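Local coordinates for separin (Saccharomyces cerevisiae, PDB 5U1T), which cleaves the MCD1/SCC1 subunit of cohesin at the onset of anaphase to allow chromosome segregation, and is held inactive by securin for most of the cell cycle, at residues L684-A687 / S688-N692; K709-P712 / A713-P716; M729-Y732 / I733-I736; L738-K741 / I742-S746; K779-Q782 / G783-L786. All coordinates share one frame; numbering follows the deposited sequence.

Contact 1: residues L684-A687 / S688-N692; sequences LLHA and SSLIN
Residues 684-687 and 688-692 meet around the last turn of helix 680-689, in the helical domain of separase, where an alpha-helix gives way to a loop. The change of bonding shows it. Ser-688 N still reaches back four residues to Leu-684 O at 2.9 Å. One residue on, Ser-689 N splits between Leu-685 O and His-686 O, both weak bonds. By Leu-690 the span is down to three, its N lying 3.1 Å from Ala-687 O and approaching 63° above the carbonyl plane, off the lone pairs. Ser-689 OG also donates to His-686 O, at 2.7 Å: a chi1 of 65° tucks the hydroxyl between the backbone N and the carbonyl carbon, folding it back onto the helix. That carbonyl therefore has a firm side-chain donor beside the weak backbone one.

Among the apolar groups, Ile-691 bends back so that CG1 lies 3.4 Å from Ala-687 O, while its far side meets helix 729-752. Ala-687, small and buried, packs against Leu-711 of helix 700-714. The His-686 ring swings off the helix with CG anti to the backbone N (chi1 179°). It runs obliquely past Leu-690, and its CE1 comes to 3.5 Å from Leu-690 CD1.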
loop_
_atom_site.group_PDB
_atom_site.type_symbol
_atom_site.label_atom_id
_atom_site.label_comp_id
_atom_site.label_asym_id
_atom_site.label_seq_id
_atom_site.Cartn_x
_atom_site.Cartn_y
_atom_site.Cartn_z
ATOM N N LEU A 684 -3.348 -8.241 12.218
ATOM C CA LEU A 684 -3.075 -7.655 10.922
ATOM C C LEU A 684 -1.714 -6.988 10.972
ATOM O O LEU A 684 -0.912 -7.094 10.037
ATOM C CB LEU A 684 -4.162 -6.656 10.533
ATOM C CG LEU A 684 -5.412 -7.209 9.836
ATOM C CD1 LEU A 684 -6.527 -6.164 9.824
ATOM C CD2 LEU A 684 -5.107 -7.672 8.417
ATOM N N LEU A 685 -1.442 -6.321 12.083
ATOM C CA LEU A 685 -0.191 -5.606 12.232
ATOM C C LEU A 685 1.003 -6.549 12.272
ATOM O O LEU A 685 1.994 -6.339 11.591
ATOM C CB LEU A 685 -0.226 -4.761 13.488
ATOM C CG LEU A 685 0.765 -3.611 13.470
ATOM C CD1 LEU A 685 0.292 -2.619 12.436
ATOM C CD2 LEU A 685 0.857 -2.989 14.867
ATOM N N HIS A 686 0.896 -7.591 13.078
ATOM C CA HIS A 686 1.936 -8.592 13.171
ATOM C C HIS A 686 2.192 -9.245 11.789
ATOM O O HIS A 686 3.339 -9.347 11.332
ATOM C CB HIS A 686 1.535 -9.625 14.234
ATOM C CG HIS A 686 2.514 -10.747 14.412
ATOM N ND1 HIS A 686 3.878 -10.576 14.311
ATOM C CD2 HIS A 686 2.321 -12.059 14.700
ATOM C CE1 HIS A 686 4.483 -11.736 14.517
ATOM N NE2 HIS A 686 3.561 -12.650 14.761
ATOM N N ALA A 687 1.120 -9.648 11.111
ATOM C CA ALA A 687 1.238 -10.401 9.866
ATOM C C ALA A 687 1.801 -9.534 8.743
ATOM O O ALA A 687 2.622 -9.980 7.950
ATOM C CB ALA A 687 -0.117 -10.987 9.461
ATOM N N SER A 688 1.359 -8.289 8.682
ATOM C CA SER A 688 1.795 -7.412 7.618
ATOM C C SER A 688 3.318 -7.238 7.627
ATOM O O SER A 688 3.943 -7.156 6.575
ATOM C CB SER A 688 1.100 -6.058 7.735
ATOM O OG SER A 688 1.089 -5.381 6.493
ATOM N N SER A 689 3.910 -7.204 8.812
ATOM C CA SER A 689 5.334 -6.932 8.929
ATOM C C SER A 689 6.186 -8.121 8.502
ATOM O O SER A 689 7.350 -7.959 8.130
ATOM C CB SER A 689 5.689 -6.545 10.364
ATOM O OG SER A 689 5.456 -7.628 11.239
ATOM N N LEU A 690 5.607 -9.311 8.572
ATOM C CA LEU A 690 6.350 -10.525 8.291
ATOM C C LEU A 690 6.360 -10.895 6.819
ATOM O O LEU A 690 6.788 -11.971 6.461
ATOM C CB LEU A 690 5.773 -11.681 9.091
ATOM C CG LEU A 690 6.025 -11.581 10.591
ATOM C CD1 LEU A 690 5.466 -12.787 11.330
ATOM C CD2 LEU A 690 7.521 -11.416 10.859
ATOM N N ILE A 691 5.907 -10.003 5.958
ATOM C CA ILE A 691 5.681 -10.399 4.585
ATOM C C ILE A 691 6.945 -10.296 3.711
ATOM O O ILE A 691 7.197 -11.185 2.909
ATOM C CB ILE A 691 4.520 -9.580 3.990
ATOM C CG1 ILE A 691 3.199 -10.069 4.593
ATOM C CG2 ILE A 691 4.473 -9.694 2.474
ATOM C CD1 ILE A 691 1.985 -9.290 4.144
ATOM N N ASN A 692 7.742 -9.245 3.898
ATOM C CA ASN A 692 8.998 -8.986 3.165
ATOM C C ASN A 692 9.878 -10.194 2.742
ATOM O O ASN A 692 10.154 -11.066 3.560
ATOM C CB ASN A 692 9.841 -8.051 4.022
ATOM C CG ASN A 692 10.856 -7.281 3.225
ATOM O OD1 ASN A 692 11.755 -7.858 2.625
ATOM N ND2 ASN A 692 10.736 -5.963 3.234
#

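Contact 2: residues K709-P712 / A713-P716; sequences KTLP and AMKP
The carbonyl of Leu-711 is the flat group here, gripped by two amides of the following turn. Met-714 N comes in from above the carbonyl plane, 66° out of it, at 3.3 Å from Leu-711 O. Lys-715 N meets the same oxygen at 3.0 Å, nearly along the C=O axis. This forked acceptor belongs to the C-terminal turn of helix 700-714, which is kinked at Pro-712: the proline has no N-H to give to the turn before. Just past the kink the ladder stays thin, and Ala-713 N makes only weak bonds, to Lys-709 O and to Thr-710 O.

Thr-710 and Met-714 lie side by side, pointing the same way, and Met-714 also packs on Leu-675. The methionine chain is bent at its last torsion (chi3 -45°), which curls CE back to 3.9 Å from Thr-710 CG2; Leu-711 CD1 is more distant, at 4.5 Å from the same CE. An alanine at Met-714 is likely to leave the Thr-710 methyl without the S-methyl CE beside it and to open a gap toward Leu-711 and Leu-675.

Leu-711 itself packs on Leu-675 and Phe-719. Lys-715 leads away from the turn, its NZ bonded to Leu-675 O and Ala-678 O. At the far end Pro-716 closes on the helix, with CA 3.6 Å from Pro-712 O in a CA-H...O contact.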
loop_
_atom_site.group_PDB
_atom_site.type_symbol
_atom_site.label_atom_id
_atom_site.label_comp_id
_atom_site.label_asym_id
_atom_site.label_seq_id
_atom_site.Cartn_x
_atom_site.Cartn_y
_atom_site.Cartn_z
ATOM N N LYS A 709 -0.735 -21.826 4.615
ATOM C CA LYS A 709 -1.291 -22.861 5.483
ATOM C C LYS A 709 -1.326 -22.437 6.960
ATOM O O LYS A 709 -2.412 -22.278 7.549
ATOM C CB LYS A 709 -0.511 -24.168 5.319
ATOM C CG LYS A 709 -0.672 -24.835 3.940
ATOM C CD LYS A 709 -0.516 -26.350 4.044
ATOM C CE LYS A 709 -1.250 -27.112 2.926
ATOM N NZ LYS A 709 -0.513 -27.103 1.627
ATOM N N THR A 710 -0.149 -22.243 7.552
ATOM C CA THR A 710 -0.026 -21.899 8.978
ATOM C C THR A 710 -0.889 -20.700 9.420
ATOM O O THR A 710 -1.778 -20.830 10.279
ATOM C CB THR A 710 1.443 -21.595 9.327
ATOM O OG1 THR A 710 2.277 -22.630 8.788
ATOM C CG2 THR A 710 1.635 -21.510 10.834
ATOM N N LEU A 711 -0.620 -19.540 8.830
ATOM C CA LEU A 711 -1.339 -18.318 9.174
ATOM C C LEU A 711 -2.874 -18.389 8.965
ATOM O O LEU A 711 -3.629 -17.935 9.824
ATOM C CB LEU A 711 -0.750 -17.145 8.388
ATOM C CG LEU A 711 -1.104 -15.754 8.893
ATOM C CD1 LEU A 711 -1.134 -15.766 10.413
ATOM C CD2 LEU A 711 -0.099 -14.742 8.382
ATOM N N PRO A 712 -3.351 -18.952 7.836
ATOM C CA PRO A 712 -4.807 -19.116 7.725
ATOM C C PRO A 712 -5.411 -20.091 8.734
ATOM O O PRO A 712 -6.609 -19.989 9.008
ATOM C CB PRO A 712 -4.989 -19.660 6.306
ATOM C CG PRO A 712 -3.786 -19.246 5.574
ATOM C CD PRO A 712 -2.676 -19.302 6.572
ATOM N N ALA A 713 -4.612 -21.010 9.272
ATOM C CA ALA A 713 -5.115 -22.009 10.214
ATOM C C ALA A 713 -5.322 -21.423 11.613
ATOM O O ALA A 713 -5.959 -22.039 12.486
ATOM C CB ALA A 713 -4.168 -23.198 10.273
ATOM N N MET A 714 -4.794 -20.222 11.818
ATOM C CA MET A 714 -4.744 -19.641 13.146
ATOM C C MET A 714 -5.450 -18.320 13.237
ATOM O O MET A 714 -5.821 -17.888 14.324
ATOM C CB MET A 714 -3.297 -19.472 13.576
ATOM C CG MET A 714 -2.581 -20.804 13.714
ATOM S SD MET A 714 -0.897 -20.556 14.263
ATOM C CE MET A 714 -0.383 -19.201 13.199
ATOM N N LYS A 715 -5.621 -17.664 12.103
ATOM C CA LYS A 715 -6.344 -16.406 12.083
ATOM C C LYS A 715 -7.083 -16.277 10.755
ATOM O O LYS A 715 -6.731 -15.436 9.921
ATOM C CB LYS A 715 -5.380 -15.236 12.300
ATOM C CG LYS A 715 -5.972 -14.049 13.053
ATOM C CD LYS A 715 -6.251 -14.394 14.518
ATOM C CE LYS A 715 -6.938 -13.252 15.283
ATOM N NZ LYS A 715 -7.391 -13.690 16.637
ATOM N N PRO A 716 -8.113 -17.121 10.554
ATOM C CA PRO A 716 -8.857 -17.198 9.290
ATOM C C PRO A 716 -9.333 -15.831 8.807
ATOM O O PRO A 716 -9.281 -15.537 7.612
ATOM C CB PRO A 716 -10.058 -18.093 9.639
ATOM C CG PRO A 716 -9.611 -18.895 10.778
ATOM C CD PRO A 716 -8.697 -18.005 11.575
#

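Contact 3: residues M729-Y732 / I733-I736; sequences MSLY and IKVI
Tyr-732 and Ile-736, one turn apart, make the tight half of this contact. The delta methyl of Ile-736 lies over one face of the phenol ring: CD1 stands 4.0 Å from the ring centroid and 24° off the normal, a CH-pi contact displaced toward the rim, with CZ its nearest ring atom at 3.7 Å. The ring is available for this because CG of Tyr-732 is anti to the backbone N (chi1 174°), while Ile-736 holds CG1 anti to its own carbonyl carbon, which lays CG1 and CD1 back along the preceding turn, against the ring. Beside this pair Met-729 and Ile-733 make a looser contact, with Ile-733 CG1 4.3 Å from Met-729 CG. Both isoleucines face helix 756-775 at Leu-773, and Val-735 is buried against Leu-684.

The other side of the helix is looser. Ser-730 is exposed, and the bond from Lys-734 N to Ser-730 O is weak at 3.4 Å. The Lys-734 chain is extended, its CD passing 4.3 Å from Leu-731 CD2, and its ammonium leaves this stretch altogether for a salt bridge with Glu-681.

Apart from that weak bond the backbone ladder is firm: Ile-733 N lies 2.8 Å from Met-729 O, Ile-736 N 3.1 Å from Tyr-732 O, and Val-735 N is bonded to Leu-731 O. These are the first turns of alpha-helix 729-752 in the helical domain, with apolar i, i+4 pairs on the buried side and Lys-734 bridged to Glu-681.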
loop_
_atom_site.group_PDB
_atom_site.type_symbol
_atom_site.label_atom_id
_atom_site.label_comp_id
_atom_site.label_asym_id
_atom_site.label_seq_id
_atom_site.Cartn_x
_atom_site.Cartn_y
_atom_site.Cartn_z
ATOM N N MET A 729 -15.854 -1.759 8.310
ATOM C CA MET A 729 -15.289 -1.518 6.984
ATOM C C MET A 729 -13.798 -1.157 7.038
ATOM O O MET A 729 -13.018 -1.596 6.189
ATOM C CB MET A 729 -16.082 -0.412 6.275
ATOM C CG MET A 729 -15.650 -0.083 4.842
ATOM S SD MET A 729 -16.033 -1.363 3.610
ATOM C CE MET A 729 -17.704 -1.800 4.096
ATOM N N SER A 730 -13.399 -0.390 8.050
ATOM C CA SER A 730 -12.004 0.039 8.199
ATOM C C SER A 730 -11.001 -1.117 8.380
ATOM O O SER A 730 -9.865 -1.032 7.897
ATOM C CB SER A 730 -11.864 0.976 9.383
ATOM O OG SER A 730 -11.841 0.217 10.577
ATOM N N LEU A 731 -11.420 -2.162 9.095
ATOM C CA LEU A 731 -10.628 -3.370 9.270
ATOM C C LEU A 731 -10.730 -4.274 8.060
ATOM O O LEU A 731 -9.791 -5.004 7.728
ATOM C CB LEU A 731 -11.083 -4.159 10.498
ATOM C CG LEU A 731 -10.849 -3.605 11.897
ATOM C CD1 LEU A 731 -11.189 -4.692 12.903
ATOM C CD2 LEU A 731 -9.414 -3.135 12.039
ATOM N N TYR A 732 -11.891 -4.262 7.423
ATOM C CA TYR A 732 -12.085 -5.102 6.255
ATOM C C TYR A 732 -11.175 -4.609 5.138
ATOM O O TYR A 732 -10.562 -5.415 4.456
ATOM C CB TYR A 732 -13.548 -5.112 5.814
ATOM C CG TYR A 732 -13.791 -5.852 4.521
ATOM C CD1 TYR A 732 -13.171 -7.073 4.261
ATOM C CD2 TYR A 732 -14.651 -5.334 3.557
ATOM C CE1 TYR A 732 -13.394 -7.752 3.067
ATOM C CE2 TYR A 732 -14.884 -6.004 2.369
ATOM C CZ TYR A 732 -14.253 -7.210 2.126
ATOM O OH TYR A 732 -14.484 -7.864 0.938
ATOM N N ILE A 733 -11.074 -3.288 4.980
ATOM C CA ILE A 733 -10.147 -2.688 4.034
ATOM C C ILE A 733 -8.716 -3.138 4.348
ATOM O O ILE A 733 -7.931 -3.467 3.441
ATOM C CB ILE A 733 -10.231 -1.151 4.061
ATOM C CG1 ILE A 733 -11.591 -0.669 3.564
ATOM C CG2 ILE A 733 -9.132 -0.531 3.216
ATOM C CD1 ILE A 733 -11.820 -0.887 2.108
ATOM N N LYS A 734 -8.390 -3.183 5.640
ATOM C CA LYS A 734 -7.052 -3.555 6.081
ATOM C C LYS A 734 -6.747 -5.029 5.805
ATOM O O LYS A 734 -5.606 -5.375 5.501
ATOM C CB LYS A 734 -6.877 -3.234 7.569
ATOM C CG LYS A 734 -6.507 -1.774 7.841
ATOM C CD LYS A 734 -6.609 -1.428 9.324
ATOM C CE LYS A 734 -6.131 -0.002 9.603
ATOM N NZ LYS A 734 -5.836 0.243 11.064
ATOM N N VAL A 735 -7.762 -5.887 5.904
ATOM C CA VAL A 735 -7.633 -7.302 5.543
ATOM C C VAL A 735 -7.293 -7.467 4.050
ATOM O O VAL A 735 -6.371 -8.199 3.684
ATOM C CB VAL A 735 -8.936 -8.094 5.891
ATOM C CG1 VAL A 735 -9.031 -9.388 5.115
ATOM C CG2 VAL A 735 -9.017 -8.374 7.387
ATOM N N ILE A 736 -8.034 -6.777 3.193
ATOM C CA ILE A 736 -7.803 -6.859 1.765
ATOM C C ILE A 736 -6.400 -6.375 1.457
ATOM O O ILE A 736 -5.691 -6.991 0.676
ATOM C CB ILE A 736 -8.830 -6.038 0.965
ATOM C CG1 ILE A 736 -10.249 -6.532 1.246
ATOM C CG2 ILE A 736 -8.563 -6.157 -0.513
ATOM C CD1 ILE A 736 -11.320 -5.771 0.469
#

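Contact 4: residues L738-K741 / I742-S746; sequences LNIK and IFNES
The Phe-743 ring comes back beside the carbonyl of Asn-739, at an oblique angle, with CD2 its nearest atom to Asn-739 O. That oxygen also takes the amide of Phe-743 in a nearly straight hydrogen bond, 172° at the hydrogen, so main chain and side chain of the same residue both meet it. On another side of the helix Ile-742 reaches back toward Leu-738, its CD1 4.3 Å from Leu-738 CG; CG1 is anti to the carbonyl carbon (chi1 -71°), which lays the branch along the preceding turn.

Holding these pairs in place is the regular i to i+4 ladder of an alpha-helix, the middle of helix 729-752. Ile-742 N binds Leu-738 O at 2.9 Å, and Asn-744 N binds Ile-740 O at 3.0 Å.

Farther out, polar ends fix the helix among its neighbours in the helical domain. Lys-741, extended beyond CG, carries NZ to a salt bridge with Glu-651 and probably a hydrogen bond to Ser-688 O. The ND2 of Asn-744 goes to Ser-791 O on helix 782-805, while its carbons brush the Ile-740 carbonyl. Ser-746 OG is hydrogen-bonded with Asp-762 of helix 756-775.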
loop_
_atom_site.group_PDB
_atom_site.type_symbol
_atom_site.label_atom_id
_atom_site.label_comp_id
_atom_site.label_asym_id
_atom_site.label_seq_id
_atom_site.Cartn_x
_atom_site.Cartn_y
_atom_site.Cartn_z
ATOM N N LEU A 738 -3.852 -6.557 3.386
ATOM C CA LEU A 738 -2.916 -7.587 3.828
ATOM C C LEU A 738 -2.707 -8.609 2.720
ATOM O O LEU A 738 -1.576 -8.998 2.408
ATOM C CB LEU A 738 -3.415 -8.292 5.094
ATOM C CG LEU A 738 -2.539 -9.457 5.553
ATOM C CD1 LEU A 738 -1.283 -8.945 6.220
ATOM C CD2 LEU A 738 -3.294 -10.408 6.452
ATOM N N ASN A 739 -3.816 -9.044 2.133
ATOM C CA ASN A 739 -3.784 -10.080 1.120
ATOM C C ASN A 739 -3.194 -9.549 -0.175
ATOM O O ASN A 739 -2.607 -10.294 -0.936
ATOM C CB ASN A 739 -5.182 -10.652 0.895
ATOM C CG ASN A 739 -5.618 -11.600 2.017
ATOM O OD1 ASN A 739 -6.082 -11.158 3.070
ATOM N ND2 ASN A 739 -5.490 -12.900 1.788
ATOM N N ILE A 740 -3.340 -8.255 -0.412
ATOM C CA ILE A 740 -2.716 -7.622 -1.555
ATOM C C ILE A 740 -1.201 -7.691 -1.392
ATOM O O ILE A 740 -0.469 -8.075 -2.312
ATOM C CB ILE A 740 -3.177 -6.166 -1.708
ATOM C CG1 ILE A 740 -4.617 -6.134 -2.243
ATOM C CG2 ILE A 740 -2.216 -5.385 -2.596
ATOM C CD1 ILE A 740 -5.243 -4.744 -2.372
ATOM N N LYS A 741 -0.743 -7.343 -0.197
ATOM C CA LYS A 741 0.675 -7.354 0.119
ATOM C C LYS A 741 1.252 -8.769 0.058
ATOM O O LYS A 741 2.395 -8.944 -0.336
ATOM C CB LYS A 741 0.907 -6.746 1.502
ATOM C CG LYS A 741 2.292 -6.207 1.749
ATOM C CD LYS A 741 2.457 -5.829 3.194
ATOM C CE LYS A 741 3.872 -5.424 3.496
ATOM N NZ LYS A 741 4.079 -5.284 4.947
ATOM N N ILE A 742 0.473 -9.775 0.443
ATOM C CA ILE A 742 0.965 -11.142 0.395
ATOM C C ILE A 742 1.220 -11.544 -1.050
ATOM O O ILE A 742 2.304 -12.015 -1.378
ATOM C CB ILE A 742 -0.006 -12.131 1.043
ATOM C CG1 ILE A 742 -0.030 -11.949 2.565
ATOM C CG2 ILE A 742 0.412 -13.538 0.733
ATOM C CD1 ILE A 742 -1.070 -12.803 3.270
ATOM N N PHE A 743 0.235 -11.317 -1.915
ATOM C CA PHE A 743 0.363 -11.642 -3.340
ATOM C C PHE A 743 1.444 -10.841 -4.074
ATOM O O PHE A 743 2.034 -11.331 -5.022
ATOM C CB PHE A 743 -0.982 -11.447 -4.056
ATOM C CG PHE A 743 -1.973 -12.533 -3.775
ATOM C CD1 PHE A 743 -1.605 -13.864 -3.872
ATOM C CD2 PHE A 743 -3.264 -12.226 -3.390
ATOM C CE1 PHE A 743 -2.519 -14.881 -3.590
ATOM C CE2 PHE A 743 -4.183 -13.233 -3.100
ATOM C CZ PHE A 743 -3.809 -14.566 -3.203
ATOM N N ASN A 744 1.691 -9.613 -3.634
ATOM C CA ASN A 744 2.739 -8.784 -4.204
ATOM C C ASN A 744 4.130 -9.337 -3.911
ATOM O O ASN A 744 4.994 -9.346 -4.785
ATOM C CB ASN A 744 2.634 -7.350 -3.678
ATOM C CG ASN A 744 2.006 -6.405 -4.676
ATOM O OD1 ASN A 744 1.828 -6.743 -5.846
ATOM N ND2 ASN A 744 1.672 -5.203 -4.225
ATOM N N GLU A 745 4.351 -9.793 -2.683
ATOM C CA GLU A 745 5.660 -10.321 -2.336
ATOM C C GLU A 745 5.826 -11.729 -2.866
ATOM O O GLU A 745 6.939 -12.168 -3.163
ATOM C CB GLU A 745 5.882 -10.284 -0.834
ATOM C CG GLU A 745 6.321 -8.918 -0.389
ATOM C CD GLU A 745 7.813 -8.737 -0.485
ATOM O OE1 GLU A 745 8.266 -7.716 -1.035
ATOM O OE2 GLU A 745 8.536 -9.608 0.013
ATOM N N SER A 746 4.709 -12.428 -2.993
ATOM C CA SER A 746 4.732 -13.763 -3.539
ATOM C C SER A 746 5.151 -13.744 -5.013
ATOM O O SER A 746 5.815 -14.667 -5.497
ATOM C CB SER A 746 3.380 -14.427 -3.381
ATOM O OG SER A 746 3.504 -15.799 -3.681
#

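Contact 5: residues K779-Q782 / G783-L786; sequences KLSQ and GSRL
The chain turns from an extended Ser-781 (psi 145°) into helical Gln-782, and from there Ser-781 O takes Arg-785 N at 2.8 Å while Gln-782 O takes Leu-786 N at 3.0 Å. Ser-781 OG faces the first turn and accepts weakly from Ser-784 N, 3.4 Å away.

Gln-782 and Arg-785 are joined by a side-chain hydrogen bond. Arg-785 NH1 donates to Gln-782 OE1 at 2.7 Å, in the carbonyl plane and on a lone pair; OE1 in turn sits at the guanidinium edge, 16° out of that group's plane, and NE adds a weak second bond to it. The arginine bends at chi3 (62°) to bring this edge round. Leu-786 runs obliquely past the Gln-782 amide, its CD1 3.9 Å from NE2. Separately, Leu-780 CD1 meets Ser-784 CB at 3.8 Å, where both residues pack on Ile-733 of helix 729-752. An alanine in place of Gln-782 would probably leave NH1 without its OE1 acceptor and the guanidinium held less firmly.

Arg-785 NH2 and Leu-780 O also bond to the other protein chain of the assembly, probably securin, so this corner belongs to the interface. The arrangement is a serine N-cap, here opening helix 782-805.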
loop_
_atom_site.group_PDB
_atom_site.type_symbol
_atom_site.label_atom_id
_atom_site.label_comp_id
_atom_site.label_asym_id
_atom_site.label_seq_id
_atom_site.Cartn_x
_atom_site.Cartn_y
_atom_site.Cartn_z
ATOM N N LYS A 779 -14.875 5.663 2.659
ATOM C CA LYS A 779 -14.237 6.917 2.406
ATOM C C LYS A 779 -12.868 6.531 2.907
ATOM O O LYS A 779 -12.587 6.643 4.078
ATOM C CB LYS A 779 -14.823 8.008 3.276
ATOM C CG LYS A 779 -16.258 8.346 2.948
ATOM C CD LYS A 779 -16.805 9.426 3.865
ATOM C CE LYS A 779 -18.239 9.784 3.518
ATOM N NZ LYS A 779 -18.778 10.826 4.435
ATOM N N LEU A 780 -12.031 6.039 2.015
ATOM C CA LEU A 780 -10.696 5.563 2.353
ATOM C C LEU A 780 -9.907 6.364 3.362
ATOM O O LEU A 780 -9.708 7.534 3.175
ATOM C CB LEU A 780 -9.897 5.481 1.069
ATOM C CG LEU A 780 -8.816 4.433 0.976
ATOM C CD1 LEU A 780 -9.179 3.234 1.807
ATOM C CD2 LEU A 780 -8.640 4.039 -0.465
ATOM N N SER A 781 -9.419 5.714 4.410
ATOM C CA SER A 781 -8.638 6.407 5.440
ATOM C C SER A 781 -7.210 6.680 4.977
ATOM O O SER A 781 -6.627 5.871 4.280
ATOM C CB SER A 781 -8.615 5.609 6.743
ATOM O OG SER A 781 -7.646 4.572 6.720
ATOM N N GLN A 782 -6.653 7.813 5.385
ATOM C CA GLN A 782 -5.302 8.189 5.013
ATOM C C GLN A 782 -4.315 7.037 5.092
ATOM O O GLN A 782 -3.614 6.780 4.121
ATOM C CB GLN A 782 -4.798 9.329 5.890
ATOM C CG GLN A 782 -3.305 9.626 5.729
ATOM C CD GLN A 782 -2.965 10.370 4.440
ATOM O OE1 GLN A 782 -3.653 10.249 3.425
ATOM N NE2 GLN A 782 -1.898 11.149 4.483
ATOM N N GLY A 783 -4.269 6.338 6.227
ATOM C CA GLY A 783 -3.354 5.217 6.409
ATOM C C GLY A 783 -3.527 4.103 5.378
ATOM O O GLY A 783 -2.556 3.558 4.835
ATOM N N SER A 784 -4.773 3.767 5.086
ATOM C CA SER A 784 -5.056 2.768 4.082
ATOM C C SER A 784 -4.831 3.288 2.658
ATOM O O SER A 784 -4.498 2.522 1.772
ATOM C CB SER A 784 -6.484 2.265 4.247
ATOM O OG SER A 784 -6.496 1.220 5.194
ATOM N N ARG A 785 -5.010 4.584 2.432
ATOM C CA ARG A 785 -4.814 5.122 1.096
ATOM C C ARG A 785 -3.330 5.047 0.736
ATOM O O ARG A 785 -2.969 4.729 -0.395
ATOM C CB ARG A 785 -5.334 6.557 0.995
ATOM C CG ARG A 785 -5.230 7.129 -0.389
ATOM C CD ARG A 785 -5.719 8.537 -0.435
ATOM N NE ARG A 785 -4.945 9.426 0.409
ATOM C CZ ARG A 785 -3.975 10.218 -0.034
ATOM N NH1 ARG A 785 -3.322 11.002 0.807
ATOM N NH2 ARG A 785 -3.651 10.231 -1.318
ATOM N N LEU A 786 -2.476 5.327 1.715
ATOM C CA LEU A 786 -1.048 5.290 1.508
ATOM C C LEU A 786 -0.610 3.851 1.334
ATOM O O LEU A 786 0.258 3.566 0.522
ATOM C CB LEU A 786 -0.302 5.947 2.678
ATOM C CG LEU A 786 -0.605 7.414 2.975
ATOM C CD1 LEU A 786 0.118 7.870 4.232
ATOM C CD2 LEU A 786 -0.286 8.321 1.791
#

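Contacts 1 to 5 follow one another along the chain, and all lie in the helical domain, away from the predicted active-site cysteine. Contacts 3 and 4 share helix 729-752, with centres 14 Å apart. Contact 1, at the end of helix 680-689, packs on both, as well as on contact 2 of helix 700-714, so it joins helices 700-714 and 729-752. Contact 5 starts helix 782-805 and touches contact 3, with Ile-733 CG2 4.0 Å from Leu-780 CD1, yet its nearest atoms are about 17 Å from those of contact 2. The five thus belong to neighbouring helices packed together in the helical domain, with contact 5 against the partner protein.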